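Local coordinates for excretory-secretory protein 2 (Ancylostoma ceylanicum, PDB 3NSW) that is of uncertain molecular function, but is a secreted hookworm protein with a netrin-like fold and a probable immunomodulator of the host, at residues A[8-13]-A[88-93]; A[26-31]-A[77-82]. One frame throughout, in Å; residues are numbered along the deposited sequence.

Interaction 1 of 2, residues A[8-13]-A[88-93]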
# COMPACT_ATOMS: atom_id res chain seq x y z
N PRO A 8 -1.23 8.30 -4.75
CA PRO A 8 -0.86 7.74 -3.45
C PRO A 8 0.02 8.71 -2.68
O PRO A 8 0.69 9.56 -3.27
CB PRO A 8 -0.06 6.47 -3.81
CG PRO A 8 -0.35 6.21 -5.24
CD PRO A 8 -0.68 7.51 -5.87
N LYS A 9 -0.02 8.61 -1.36
CA LYS A 9 0.80 9.48 -0.53
C LYS A 9 1.76 8.66 0.29
O LYS A 9 1.42 7.57 0.73
CB LYS A 9 -0.07 10.34 0.38
CG LYS A 9 -0.96 9.55 1.34
CD LYS A 9 -1.78 10.50 2.21
CE LYS A 9 -2.58 9.75 3.26
NZ LYS A 9 -3.41 10.67 4.09
N MET A 10 2.95 9.21 0.53
CA MET A 10 3.91 8.61 1.46
C MET A 10 3.51 9.03 2.86
O MET A 10 3.23 10.22 3.09
CB MET A 10 5.33 9.11 1.19
CG MET A 10 5.94 8.71 -0.14
SD MET A 10 5.95 6.94 -0.48
CE MET A 10 6.79 6.25 0.94
N LEU A 11 3.46 8.07 3.78
CA LEU A 11 3.21 8.36 5.18
C LEU A 11 4.49 8.20 6.00
O LEU A 11 5.17 7.18 5.88
CB LEU A 11 2.16 7.41 5.77
CG LEU A 11 0.67 7.55 5.52
CD1 LEU A 11 -0.03 6.60 6.48
CD2 LEU A 11 0.17 8.97 5.73
N SER A 12 4.79 9.20 6.82
CA SER A 12 5.91 9.10 7.75
C SER A 12 5.59 8.10 8.86
O SER A 12 6.45 7.33 9.27
CB SER A 12 6.24 10.47 8.35
OG SER A 12 5.15 10.99 9.07
N GLU A 13 4.34 8.11 9.32
CA GLU A 13 3.89 7.16 10.35
C GLU A 13 2.49 6.63 10.06
O GLU A 13 1.56 7.40 9.78
CB GLU A 13 3.93 7.81 11.74
CG GLU A 13 3.52 6.88 12.88
CD GLU A 13 3.67 7.49 14.26
OE1 GLU A 13 3.81 8.73 14.38
OE2 GLU A 13 3.63 6.72 15.25
N CYS A 88 -4.52 5.62 -1.75
CA CYS A 88 -3.61 4.75 -1.06
C CYS A 88 -2.62 5.53 -0.22
O CYS A 88 -2.28 6.68 -0.53
CB CYS A 88 -2.84 3.86 -2.07
SG CYS A 88 -3.90 2.81 -3.10
N PHE A 89 -2.18 4.90 0.87
CA PHE A 89 -1.00 5.34 1.59
C PHE A 89 0.14 4.32 1.45
O PHE A 89 -0.10 3.12 1.26
CB PHE A 89 -1.29 5.68 3.07
CG PHE A 89 -1.61 4.49 3.95
CD1 PHE A 89 -0.60 3.60 4.37
CD2 PHE A 89 -2.91 4.26 4.38
CE1 PHE A 89 -0.90 2.50 5.20
CE2 PHE A 89 -3.23 3.18 5.20
CZ PHE A 89 -2.22 2.29 5.61
N VAL A 90 1.37 4.81 1.53
CA VAL A 90 2.56 3.96 1.32
C VAL A 90 3.60 4.29 2.38
O VAL A 90 3.85 5.46 2.68
CB VAL A 90 3.20 4.23 -0.08
CG1 VAL A 90 4.29 3.18 -0.37
CG2 VAL A 90 2.14 4.20 -1.18
N LYS A 91 4.22 3.25 2.94
CA LYS A 91 5.28 3.40 3.94
C LYS A 91 6.34 2.33 3.68
O LYS A 91 6.01 1.18 3.41
CB LYS A 91 4.69 3.23 5.35
CG LYS A 91 5.72 2.93 6.45
CD LYS A 91 6.13 4.18 7.24
CE LYS A 91 7.25 3.83 8.22
NZ LYS A 91 7.41 4.81 9.31
N LEU A 92 7.61 2.73 3.71
CA LEU A 92 8.71 1.78 3.56
C LEU A 92 8.61 0.71 4.64
O LEU A 92 8.59 1.02 5.83
CB LEU A 92 10.06 2.50 3.69
CG LEU A 92 11.28 1.76 3.17
CD1 LEU A 92 11.23 1.70 1.65
CD2 LEU A 92 12.55 2.45 3.65
N HIS A 93 8.57 -0.55 4.23
CA HIS A 93 8.42 -1.65 5.17
C HIS A 93 9.58 -1.71 6.18
O HIS A 93 9.35 -1.93 7.38
CB HIS A 93 8.28 -2.99 4.44
CG HIS A 93 8.01 -4.14 5.35
ND1 HIS A 93 8.99 -5.01 5.77
CD2 HIS A 93 6.86 -4.58 5.92
CE1 HIS A 93 8.47 -5.92 6.57
NE2 HIS A 93 7.17 -5.69 6.66

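Interaction 2 of 2, residues A[26-31]-A[77-82]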
# COMPACT_ATOMS: atom_id res chain seq x y z
N ALA A 26 -1.54 -4.02 2.89
CA ALA A 26 -0.73 -5.10 2.33
C ALA A 26 0.77 -4.89 2.48
O ALA A 26 1.23 -3.76 2.58
CB ALA A 26 -1.08 -5.25 0.86
N TYR A 27 1.51 -5.99 2.44
CA TYR A 27 2.98 -6.01 2.46
C TYR A 27 3.31 -6.38 1.03
O TYR A 27 2.92 -7.46 0.57
CB TYR A 27 3.42 -7.11 3.43
CG TYR A 27 4.91 -7.40 3.51
CD1 TYR A 27 5.87 -6.49 3.05
CD2 TYR A 27 5.35 -8.58 4.15
CE1 TYR A 27 7.25 -6.79 3.17
CE2 TYR A 27 6.71 -8.87 4.26
CZ TYR A 27 7.64 -7.98 3.78
OH TYR A 27 8.98 -8.27 3.91
N VAL A 28 3.97 -5.46 0.31
CA VAL A 28 4.23 -5.62 -1.13
C VAL A 28 5.68 -5.34 -1.48
O VAL A 28 6.39 -4.67 -0.73
CB VAL A 28 3.33 -4.69 -1.98
CG1 VAL A 28 1.83 -4.96 -1.73
CG2 VAL A 28 3.65 -3.22 -1.73
N THR A 29 6.13 -5.86 -2.62
CA THR A 29 7.37 -5.40 -3.23
C THR A 29 7.01 -4.77 -4.56
O THR A 29 6.21 -5.33 -5.33
CB THR A 29 8.36 -6.54 -3.49
OG1 THR A 29 8.61 -7.25 -2.27
CG2 THR A 29 9.70 -5.97 -4.02
N VAL A 30 7.59 -3.60 -4.84
CA VAL A 30 7.49 -3.00 -6.17
C VAL A 30 8.46 -3.75 -7.07
O VAL A 30 9.67 -3.79 -6.80
CB VAL A 30 7.81 -1.48 -6.15
CG1 VAL A 30 7.87 -0.89 -7.57
CG2 VAL A 30 6.79 -0.74 -5.31
N THR A 31 7.95 -4.36 -8.14
CA THR A 31 8.77 -5.25 -8.98
C THR A 31 9.12 -4.63 -10.33
O THR A 31 9.80 -5.25 -11.15
CB THR A 31 8.08 -6.58 -9.25
OG1 THR A 31 6.86 -6.35 -9.97
CG2 THR A 31 7.78 -7.30 -7.94
N TYR A 77 7.17 -2.27 0.64
CA TYR A 77 6.30 -1.24 1.23
C TYR A 77 5.11 -1.83 1.96
O TYR A 77 4.66 -2.94 1.65
CB TYR A 77 5.77 -0.33 0.12
CG TYR A 77 6.86 0.45 -0.56
CD1 TYR A 77 7.34 1.63 -0.01
CD2 TYR A 77 7.44 -0.01 -1.76
CE1 TYR A 77 8.35 2.36 -0.63
CE2 TYR A 77 8.46 0.71 -2.38
CZ TYR A 77 8.90 1.89 -1.81
OH TYR A 77 9.90 2.61 -2.41
N VAL A 78 4.59 -1.08 2.92
CA VAL A 78 3.24 -1.36 3.40
C VAL A 78 2.35 -0.44 2.56
O VAL A 78 2.64 0.75 2.41
CB VAL A 78 3.09 -1.03 4.90
CG1 VAL A 78 1.64 -1.22 5.33
CG2 VAL A 78 4.00 -1.92 5.73
N LEU A 79 1.28 -1.01 2.01
CA LEU A 79 0.41 -0.29 1.08
C LEU A 79 -1.01 -0.42 1.58
O LEU A 79 -1.53 -1.53 1.66
CB LEU A 79 0.52 -0.93 -0.31
CG LEU A 79 -0.43 -0.37 -1.39
CD1 LEU A 79 -0.07 1.10 -1.73
CD2 LEU A 79 -0.42 -1.25 -2.64
N GLY A 80 -1.62 0.72 1.93
CA GLY A 80 -3.00 0.72 2.44
C GLY A 80 -3.88 1.31 1.36
O GLY A 80 -3.61 2.41 0.91
N CYS A 81 -4.91 0.59 0.91
CA CYS A 81 -5.71 1.10 -0.22
C CYS A 81 -7.21 0.93 -0.04
O CYS A 81 -7.65 -0.04 0.54
CB CYS A 81 -5.29 0.44 -1.54
SG CYS A 81 -3.66 0.92 -2.23
N LYS A 82 -7.99 1.88 -0.56
CA LYS A 82 -9.43 1.62 -0.75
C LYS A 82 -9.56 0.71 -1.98
O LYS A 82 -8.62 0.57 -2.76
CB LYS A 82 -10.22 2.92 -0.94
CG LYS A 82 -10.14 3.83 0.26
CD LYS A 82 -10.96 5.10 0.04
CE LYS A 82 -11.07 5.90 1.31
NZ LYS A 82 -9.77 6.46 1.75

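Interaction 1 of 2, residues A[8-13]-A[88-93]
L11 lays its CG against CB of F89 at 3.7 Å, and L11 CD1 lies 3.7 Å from CG of the F89 ring. The two side chains cross obliquely. With F89 CG between its backbone N and carbonyl carbon (chi1 70°), the ring leads off from the 8-13 segment, and L11 meets its CB and the near part of the ring. D18 of helix 16-20 touches both residues. This is the tight part of a short parallel pairing, in which edge strand 9-10 runs beside strand 88-92. Three backbone bonds hold the pair: K9 N to C88 O, V90 N to K9 O at 2.9 Å, and L11 N to V90 O, also 2.9 Å and nearly straight at 170°. On the face shared by M10 and V90, the side chain of M10 bends twice and brings SD to 3.9 Å from CB of V90. P8 CB approaches CG2 of V90 at 4.1 Å, and I69 packs on both P8 and M10.

The solvent-exposed margin is looser. On the face of F89 the K9 chain runs extended along the edge strand, and its CG meets C88 O at 3.7 Å. Beyond strand 9-10, at S12, the link is made by K91, which bends at chi2 (98°) and sends NZ to the carbonyl O of S12, 2.7 Å away. The same NZ forms a salt bridge with E100 of helix 98-104. A single ammonium thus links the backbone after the N-terminal strand to the C-terminal helix, and the carboxylate probably keeps it charged.

Interaction 2 of 2, residues A[26-31]-A[77-82]
V28 and Y77 form a hydrogen-bonded pair in the mixed sheet of this netrin-like fold, where strand 24-33 runs antiparallel to strand 75-82. The segment axes pass 4.8 Å apart at 125°, so the two segments are turned well off a straight antiparallel alignment.

Backbone bonds come in two reciprocal sets. V28 N gives to Y77 O with an N-H...O angle of 172°, and Y77 N returns a bond to V28 O. A26 and L79 repeat the pattern, with A26 N to L79 O and L79 N to A26 O both 2.8 Å long. Between them Y27 and V78 are a non-hydrogen-bonded pair, and CA of V78 comes to 3.2 Å from O of A26 in a CA-H...O contact.

Apolar packing gathers on the face of A26, V28, Y77 and L79. V28 turns CG1 anti to its carbonyl carbon (chi1 -59°), which leaves CG2 between N and the carbonyl carbon, touching both CB of Y77 and CB of L79. Y42 of strand 37-45 covers A26 and V28.

Aromatic groups divide between the faces. Y27, on the side of V78, stacks on H93. Y77 hydrogen-bonds through OH to the backbone N of T72, while V30 CG2 lies obliquely to its ring, 3.7 Å from CE2.

How the interactions relate
From the N terminus the chain first lays down 8-13, passes helix 16-20, and enters strand 24-33 with 26-31. It continues through strands 37-45 and 59-63 before returning as 77-82, which closes interaction 2. Strand 88-92 comes next, after a short turn, and closes interaction 1. Interaction 2 is therefore nested inside the larger loop of interaction 1 without crossing it. Their centres are about 9 Å apart in one sheet, where 9-10, 88-92, 75-82 and 24-33 are consecutive and 37-45 and 59-63 follow. The antiparallel neighbours 75-82 and 88-92 join them, with the C81-C88 disulfide as a covalent tie and V90 packing on Y77. Together they fasten the N-terminal edge strand to the sheet's centre.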